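Local atomic coordinates of peptidoglycan DD-endopeptidase ShyB (Vibrio cholerae, PDB entry 2GU1), a protein that cleaves the peptide cross-links between adjacent peptidoglycan strands as a zinc-dependent DD-endopeptidase, probably making room for new glycans as the cell wall expands. Residues A[57-60]-A[61-65]; A[123-126]-A[127-131]; A[47-50]-A[51-54]. One frame throughout, in Å; residues are numbered along the deposited sequence.

Contact 1. Residues A[57-60]-A[61-65]; sequences MMDD and MGQLS
The first torsion of Asp59 (chi1 56°) sets CG between its own backbone N and carbonyl carbon and turns the carboxylate into the hairpin loop, where OD1 takes a 2.9 Å hydrogen bond from Gln63 N. That N-H points well at the oxygen, which it meets from above the carboxylate plane; Met61 N adds a weak bond to the same OD1. The same loop holds a type I turn from Asp59 to Gly62, closed by Gly62 N on Asp59 O (2.8 Å). Asp59 N donates to Gln63 O, making a 3:5 hairpin with Gly62, at positive phi, in the G1 bulge position. Gln63 NE2 donates to Met61 O (3.0 Å), which lies close to the plane of the Gln63 amide. Met57 O accepts twice from Ser65: the backbone N at 2.7 Å and OG, from above the carbonyl plane, at 2.9 Å. Met58 and Leu64 form an antiparallel non-hydrogen-bonded pair; Met58, bent along its length, lays SD 3.9 Å from Leu64 CD1. The hairpin joins strands 53-58 and 64-70 of the LysM-like domain; from neighbouring strand 75-81, Arg81 forms a salt bridge with Asp59 OD2, and its NE is hydrogen-bonded to Leu64 O.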
loop_
_atom_site.group_PDB
_atom_site.type_symbol
_atom_site.label_atom_id
_atom_site.label_comp_id
_atom_site.label_asym_id
_atom_site.label_seq_id
_atom_site.Cartn_x
_atom_site.Cartn_y
_atom_site.Cartn_z
ATOM N N MET A 57 -25.424 4.923 -2.200
ATOM C CA MET A 57 -26.488 5.762 -2.736
ATOM C C MET A 57 -27.433 4.857 -3.526
ATOM O O MET A 57 -27.032 4.265 -4.535
ATOM C CB MET A 57 -25.907 6.826 -3.669
ATOM C CG MET A 57 -24.664 7.500 -3.133
ATOM S SD MET A 57 -24.970 8.536 -1.702
ATOM C CE MET A 57 -23.986 9.997 -2.145
ATOM N N MET A 58 -28.677 4.748 -3.067
ATOM C CA MET A 58 -29.678 3.908 -3.730
ATOM C C MET A 58 -30.644 4.758 -4.552
ATOM O O MET A 58 -30.979 5.875 -4.157
ATOM C CB MET A 58 -30.483 3.116 -2.695
ATOM C CG MET A 58 -29.672 2.564 -1.536
ATOM S SD MET A 58 -28.309 1.543 -2.076
ATOM C CE MET A 58 -29.153 0.005 -2.426
ATOM N N ASP A 59 -31.102 4.223 -5.682
ATOM C CA ASP A 59 -32.034 4.949 -6.545
ATOM C C ASP A 59 -33.493 4.697 -6.159
ATOM O O ASP A 59 -33.773 4.108 -5.110
ATOM C CB ASP A 59 -31.823 4.563 -8.013
ATOM C CG ASP A 59 -31.939 3.067 -8.251
ATOM O OD1 ASP A 59 -32.783 2.415 -7.604
ATOM O OD2 ASP A 59 -31.194 2.541 -9.103
ATOM N N ASP A 60 -34.413 5.151 -7.012
ATOM C CA ASP A 60 -35.848 4.985 -6.775
ATOM C C ASP A 60 -36.234 3.514 -6.690
ATOM O O ASP A 60 -37.222 3.161 -6.045
ATOM C CB ASP A 60 -36.661 5.639 -7.896
ATOM C CG ASP A 60 -36.361 7.115 -8.055
ATOM O OD1 ASP A 60 -35.228 7.454 -8.460
ATOM O OD2 ASP A 60 -37.259 7.938 -7.773
ATOM N N MET A 61 -35.457 2.665 -7.356
ATOM C CA MET A 61 -35.705 1.227 -7.365
ATOM C C MET A 61 -35.031 0.577 -6.160
ATOM O O MET A 61 -35.111 -0.636 -5.974
ATOM C CB MET A 61 -35.162 0.612 -8.661
ATOM C CG MET A 61 -35.385 -0.893 -8.809
ATOM S SD MET A 61 -34.592 -1.597 -10.290
ATOM C CE MET A 61 -35.171 -3.305 -10.222
ATOM N N GLY A 62 -34.370 1.390 -5.343
ATOM C CA GLY A 62 -33.690 0.867 -4.171
ATOM C C GLY A 62 -32.421 0.110 -4.523
ATOM O O GLY A 62 -31.887 -0.639 -3.703
ATOM N N GLN A 63 -31.933 0.303 -5.747
ATOM C CA GLN A 63 -30.725 -0.374 -6.202
ATOM C C GLN A 63 -29.525 0.563 -6.131
ATOM O O GLN A 63 -29.647 1.763 -6.378
ATOM C CB GLN A 63 -30.902 -0.877 -7.638
ATOM C CG GLN A 63 -32.119 -1.774 -7.841
ATOM C CD GLN A 63 -32.167 -2.930 -6.856
ATOM O OE1 GLN A 63 -31.238 -3.736 -6.778
ATOM N NE2 GLN A 63 -33.258 -3.016 -6.098
ATOM N N LEU A 64 -28.368 0.002 -5.795
ATOM C CA LEU A 64 -27.133 0.774 -5.671
ATOM C C LEU A 64 -26.800 1.538 -6.947
ATOM O O LEU A 64 -26.671 0.947 -8.014
ATOM C CB LEU A 64 -25.966 -0.160 -5.329
ATOM C CG LEU A 64 -24.631 0.503 -4.986
ATOM C CD1 LEU A 64 -24.742 1.183 -3.629
ATOM C CD2 LEU A 64 -23.527 -0.542 -4.962
ATOM N N SER A 65 -26.655 2.853 -6.831
ATOM C CA SER A 65 -26.319 3.682 -7.982
ATOM C C SER A 65 -24.904 4.241 -7.829
ATOM O O SER A 65 -24.250 4.586 -8.812
ATOM C CB SER A 65 -27.314 4.835 -8.121
ATOM O OG SER A 65 -27.211 5.728 -7.031
#

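Contact 2. Residues A[123-126]-A[127-131]; sequences SQVA and NITQV
Thr129 sits over the preceding helical turn with OG1 3.0 Å from Ala126 O and 3.1 Å from Val125 O. The hydroxyl has one proton for two possible acceptors and cannot be assigned to one; both are carbonyls of the preceding turn. Its place follows from chi1 (54°), which leaves CG2 beside the backbone N and anti to the carbonyl carbon, 3.4 Å from Val125 O. The methyl and the hydroxyl of Thr129 thus both lie close to that one carbonyl oxygen. The side chain of Ile128 makes van der Waals contact with Gln124 O: CG1, beside its own backbone N, comes within 3.1 Å, and CD1 also lies near it. The CB of Asn127 lies beside Ser123 O and that of Gln130 beside Ala126 O.

These side chains are positioned by an unbroken alpha-helical ladder, in which the N-H groups of Asn127, Ile128, Thr129 and Gln130 bond to the carbonyls of Ser123, Gln124, Val125 and Ala126. The Thr129 N to Val125 O bond, 2.9 Å long, is the straightest of the four at 171°. Thr121, just before the helix, is hydrogen-bonded to two side chains: OG1 with Ser123 OG, and backbone N to Gln124 OE1.

Helix 122-132 belongs to the Csd3-type second domain. Val125 packs on Ser112, Ala115 and Arg116 of helix 111-117; Ile128 reaches Phe111 of that helix, Ile150 of strand 147-157 and Ile167 and Ile170 of strand 160-173, so the helix packs alongside helix 111-117 and on these two strands.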
loop_
_atom_site.group_PDB
_atom_site.type_symbol
_atom_site.label_atom_id
_atom_site.label_comp_id
_atom_site.label_asym_id
_atom_site.label_seq_id
_atom_site.Cartn_x
_atom_site.Cartn_y
_atom_site.Cartn_z
ATOM N N SER A 123 3.720 1.038 15.067
ATOM C CA SER A 123 4.197 1.014 13.685
ATOM C C SER A 123 5.314 2.035 13.465
ATOM O O SER A 123 6.263 1.776 12.726
ATOM C CB SER A 123 3.041 1.278 12.713
ATOM O OG SER A 123 2.444 2.536 12.958
ATOM N N GLN A 124 5.204 3.194 14.105
ATOM C CA GLN A 124 6.239 4.211 13.970
ATOM C C GLN A 124 7.522 3.711 14.625
ATOM O O GLN A 124 8.612 3.906 14.090
ATOM C CB GLN A 124 5.785 5.535 14.605
ATOM C CG GLN A 124 4.659 6.202 13.818
ATOM C CD GLN A 124 4.148 7.490 14.444
ATOM O OE1 GLN A 124 3.794 7.526 15.624
ATOM N NE2 GLN A 124 4.090 8.552 13.643
ATOM N N VAL A 125 7.389 3.052 15.773
ATOM C CA VAL A 125 8.550 2.514 16.476
ATOM C C VAL A 125 9.196 1.429 15.614
ATOM O O VAL A 125 10.423 1.352 15.508
ATOM C CB VAL A 125 8.152 1.910 17.840
ATOM C CG1 VAL A 125 9.356 1.218 18.491
ATOM C CG2 VAL A 125 7.614 3.008 18.746
ATOM N N ALA A 126 8.363 0.597 14.993
ATOM C CA ALA A 126 8.857 -0.467 14.127
ATOM C C ALA A 126 9.610 0.147 12.944
ATOM O O ALA A 126 10.709 -0.288 12.605
ATOM C CB ALA A 126 7.702 -1.311 13.630
ATOM N N ASN A 127 9.017 1.161 12.323
ATOM C CA ASN A 127 9.648 1.828 11.183
ATOM C C ASN A 127 11.008 2.374 11.610
ATOM O O ASN A 127 12.008 2.210 10.909
ATOM C CB ASN A 127 8.748 2.967 10.668
ATOM C CG ASN A 127 9.304 3.641 9.416
ATOM O OD1 ASN A 127 10.139 3.072 8.705
ATOM N ND2 ASN A 127 8.828 4.852 9.131
ATOM N N ILE A 128 11.045 3.008 12.776
ATOM C CA ILE A 128 12.287 3.572 13.296
ATOM C C ILE A 128 13.359 2.507 13.541
ATOM O O ILE A 128 14.498 2.648 13.083
ATOM C CB ILE A 128 12.035 4.352 14.608
ATOM C CG1 ILE A 128 11.189 5.596 14.313
ATOM C CG2 ILE A 128 13.362 4.755 15.244
ATOM C CD1 ILE A 128 10.746 6.367 15.547
ATOM N N THR A 129 13.005 1.444 14.259
ATOM C CA THR A 129 13.981 0.395 14.538
ATOM C C THR A 129 14.446 -0.274 13.246
ATOM O O THR A 129 15.604 -0.675 13.133
ATOM C CB THR A 129 13.417 -0.670 15.519
ATOM O OG1 THR A 129 12.176 -1.182 15.027
ATOM C CG2 THR A 129 13.198 -0.056 16.894
ATOM N N GLN A 130 13.546 -0.371 12.272
ATOM C CA GLN A 130 13.867 -0.972 10.977
ATOM C C GLN A 130 14.916 -0.132 10.255
ATOM O O GLN A 130 15.955 -0.637 9.846
ATOM C CB GLN A 130 12.606 -1.063 10.113
ATOM C CG GLN A 130 12.864 -1.450 8.663
ATOM C CD GLN A 130 11.709 -1.063 7.740
ATOM O OE1 GLN A 130 11.345 0.116 7.636
ATOM N NE2 GLN A 130 11.133 -2.053 7.063
ATOM N N VAL A 131 14.636 1.160 10.108
ATOM C CA VAL A 131 15.545 2.081 9.437
ATOM C C VAL A 131 16.925 2.159 10.086
ATOM O O VAL A 131 17.942 2.137 9.395
ATOM C CB VAL A 131 14.949 3.515 9.393
ATOM C CG1 VAL A 131 16.009 4.522 8.962
ATOM C CG2 VAL A 131 13.759 3.550 8.443
#

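Contact 3. Residues A[47-50]-A[51-54]; sequences MIQP and GEEL
A type II beta turn from Gln49 to Glu52, with Pro50 and Gly51 at its two central positions and Gly51 at positive phi (104°), as is usual for the third position of such a turn, reverses the chain and is closed by Glu52 N on Gln49 O at 3.1 Å.

The side chain of Glu52 folds back across the mouth of the turn. Its CG stands beside its own backbone N (chi1 -59°) and the chain runs on extended, passing CG within 3.3 Å of Gln49 O and bringing OE1 to Gln49 N, whose hydrogen bond it accepts at 2.7 Å. The N-H of Gln49 points almost straight at this oxygen, though it arrives from well above the carboxylate plane. Gln49 and Glu52 are therefore tied twice: backbone to backbone through the turn, and backbone to carboxylate beside it. OE1 is also hydrogen-bonded to Tyr69 OH, from strand 64-70, and lies 3.3 Å from Ile48 CA.

Here the connection from helix 29-38 enters strand 53-58 of the LysM-like domain. Along the chain, strands 8-11 and 53-58 flank helices 18-24 and 29-38, the beta-alpha-alpha-beta order of LysM. Gly51 and Glu52 are bonded through their backbones to Val12, just past strand 8-11, and Leu54 continues the pairing with Tyr10. The alkyl part of Gln49 lies against the Glu52 carboxylate, CB 3.9 Å from CD, while its amide turns back so that NE2 makes a weak 3.4 Å bond to Met47 O. Ile48 is buried against Ile21 of helix 18-24 and against Tyr69.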
loop_
_atom_site.group_PDB
_atom_site.type_symbol
_atom_site.label_atom_id
_atom_site.label_comp_id
_atom_site.label_asym_id
_atom_site.label_seq_id
_atom_site.Cartn_x
_atom_site.Cartn_y
_atom_site.Cartn_z
ATOM N N MET A 47 -8.713 -3.527 1.264
ATOM C CA MET A 47 -8.027 -3.022 2.445
ATOM C C MET A 47 -8.894 -2.197 3.394
ATOM O O MET A 47 -8.359 -1.402 4.161
ATOM C CB MET A 47 -6.807 -2.194 2.027
ATOM C CG MET A 47 -7.135 -0.898 1.291
ATOM S SD MET A 47 -5.667 0.098 0.879
ATOM C CE MET A 47 -5.291 -0.489 -0.775
ATOM N N ILE A 48 -10.219 -2.380 3.356
ATOM C CA ILE A 48 -11.095 -1.616 4.250
ATOM C C ILE A 48 -10.746 -1.915 5.696
ATOM O O ILE A 48 -10.585 -3.071 6.082
ATOM C CB ILE A 48 -12.591 -1.930 4.041
ATOM C CG1 ILE A 48 -12.850 -3.424 4.247
ATOM C CG2 ILE A 48 -13.022 -1.461 2.676
ATOM C CD1 ILE A 48 -14.319 -3.796 4.299
ATOM N N GLN A 49 -10.654 -0.861 6.494
ATOM C CA GLN A 49 -10.299 -0.976 7.901
ATOM C C GLN A 49 -11.401 -0.427 8.804
ATOM O O GLN A 49 -12.147 0.474 8.411
ATOM C CB GLN A 49 -9.011 -0.192 8.167
ATOM C CG GLN A 49 -7.798 -0.654 7.369
ATOM C CD GLN A 49 -7.272 -1.990 7.835
ATOM O OE1 GLN A 49 -6.984 -2.169 9.018
ATOM N NE2 GLN A 49 -7.136 -2.938 6.909
ATOM N N PRO A 50 -11.505 -0.960 10.034
ATOM C CA PRO A 50 -12.520 -0.505 10.989
ATOM C C PRO A 50 -12.365 0.997 11.174
ATOM O O PRO A 50 -11.246 1.495 11.317
ATOM C CB PRO A 50 -12.165 -1.270 12.261
ATOM C CG PRO A 50 -11.573 -2.542 11.735
ATOM C CD PRO A 50 -10.696 -2.053 10.605
ATOM N N GLY A 51 -13.478 1.719 11.172
ATOM C CA GLY A 51 -13.406 3.158 11.338
ATOM C C GLY A 51 -13.607 3.920 10.040
ATOM O O GLY A 51 -14.017 5.083 10.057
ATOM N N GLU A 52 -13.298 3.288 8.910
ATOM C CA GLU A 52 -13.486 3.948 7.628
ATOM C C GLU A 52 -14.983 3.882 7.370
ATOM O O GLU A 52 -15.703 3.173 8.071
ATOM C CB GLU A 52 -12.697 3.229 6.526
ATOM C CG GLU A 52 -11.200 3.179 6.809
ATOM C CD GLU A 52 -10.415 2.497 5.706
ATOM O OE1 GLU A 52 -10.919 1.506 5.146
ATOM O OE2 GLU A 52 -9.288 2.942 5.414
ATOM N N GLU A 53 -15.457 4.610 6.370
ATOM C CA GLU A 53 -16.882 4.627 6.092
ATOM C C GLU A 53 -17.220 4.366 4.642
ATOM O O GLU A 53 -16.504 4.803 3.740
ATOM C CB GLU A 53 -17.477 5.986 6.462
ATOM C CG GLU A 53 -17.328 6.382 7.917
ATOM C CD GLU A 53 -17.862 7.781 8.170
ATOM O OE1 GLU A 53 -19.051 8.021 7.867
ATOM O OE2 GLU A 53 -17.093 8.638 8.658
ATOM N N LEU A 54 -18.323 3.651 4.437
ATOM C CA LEU A 54 -18.820 3.376 3.103
ATOM C C LEU A 54 -20.148 4.115 3.012
ATOM O O LEU A 54 -20.942 4.125 3.956
ATOM C CB LEU A 54 -19.030 1.875 2.885
ATOM C CG LEU A 54 -17.800 0.967 2.801
ATOM C CD1 LEU A 54 -18.244 -0.479 2.596
ATOM C CD2 LEU A 54 -16.901 1.407 1.654
#

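Overall arrangement
Along the chain the order is contact 3, contact 1, contact 2. The first two belong to the LysM-like domain and share strand 53-58: contact 3 leads into it, and contact 1 is the hairpin by which it passes into strand 64-70. Their centres lie 22 Å apart, toward either end of that strand. Contact 2 lies in helix 122-132 of the Csd3-type second domain, its centre 45 Å from that of contact 1, on the opposite side of the chain's centre. Contact 3 comes nearer to it, with nearest atoms about 11 Å apart but no touch. All three lie away from the zinc site of His232, Asp236 and His313, and bear on the LysM-like and Csd3-type parts, not the metal centre.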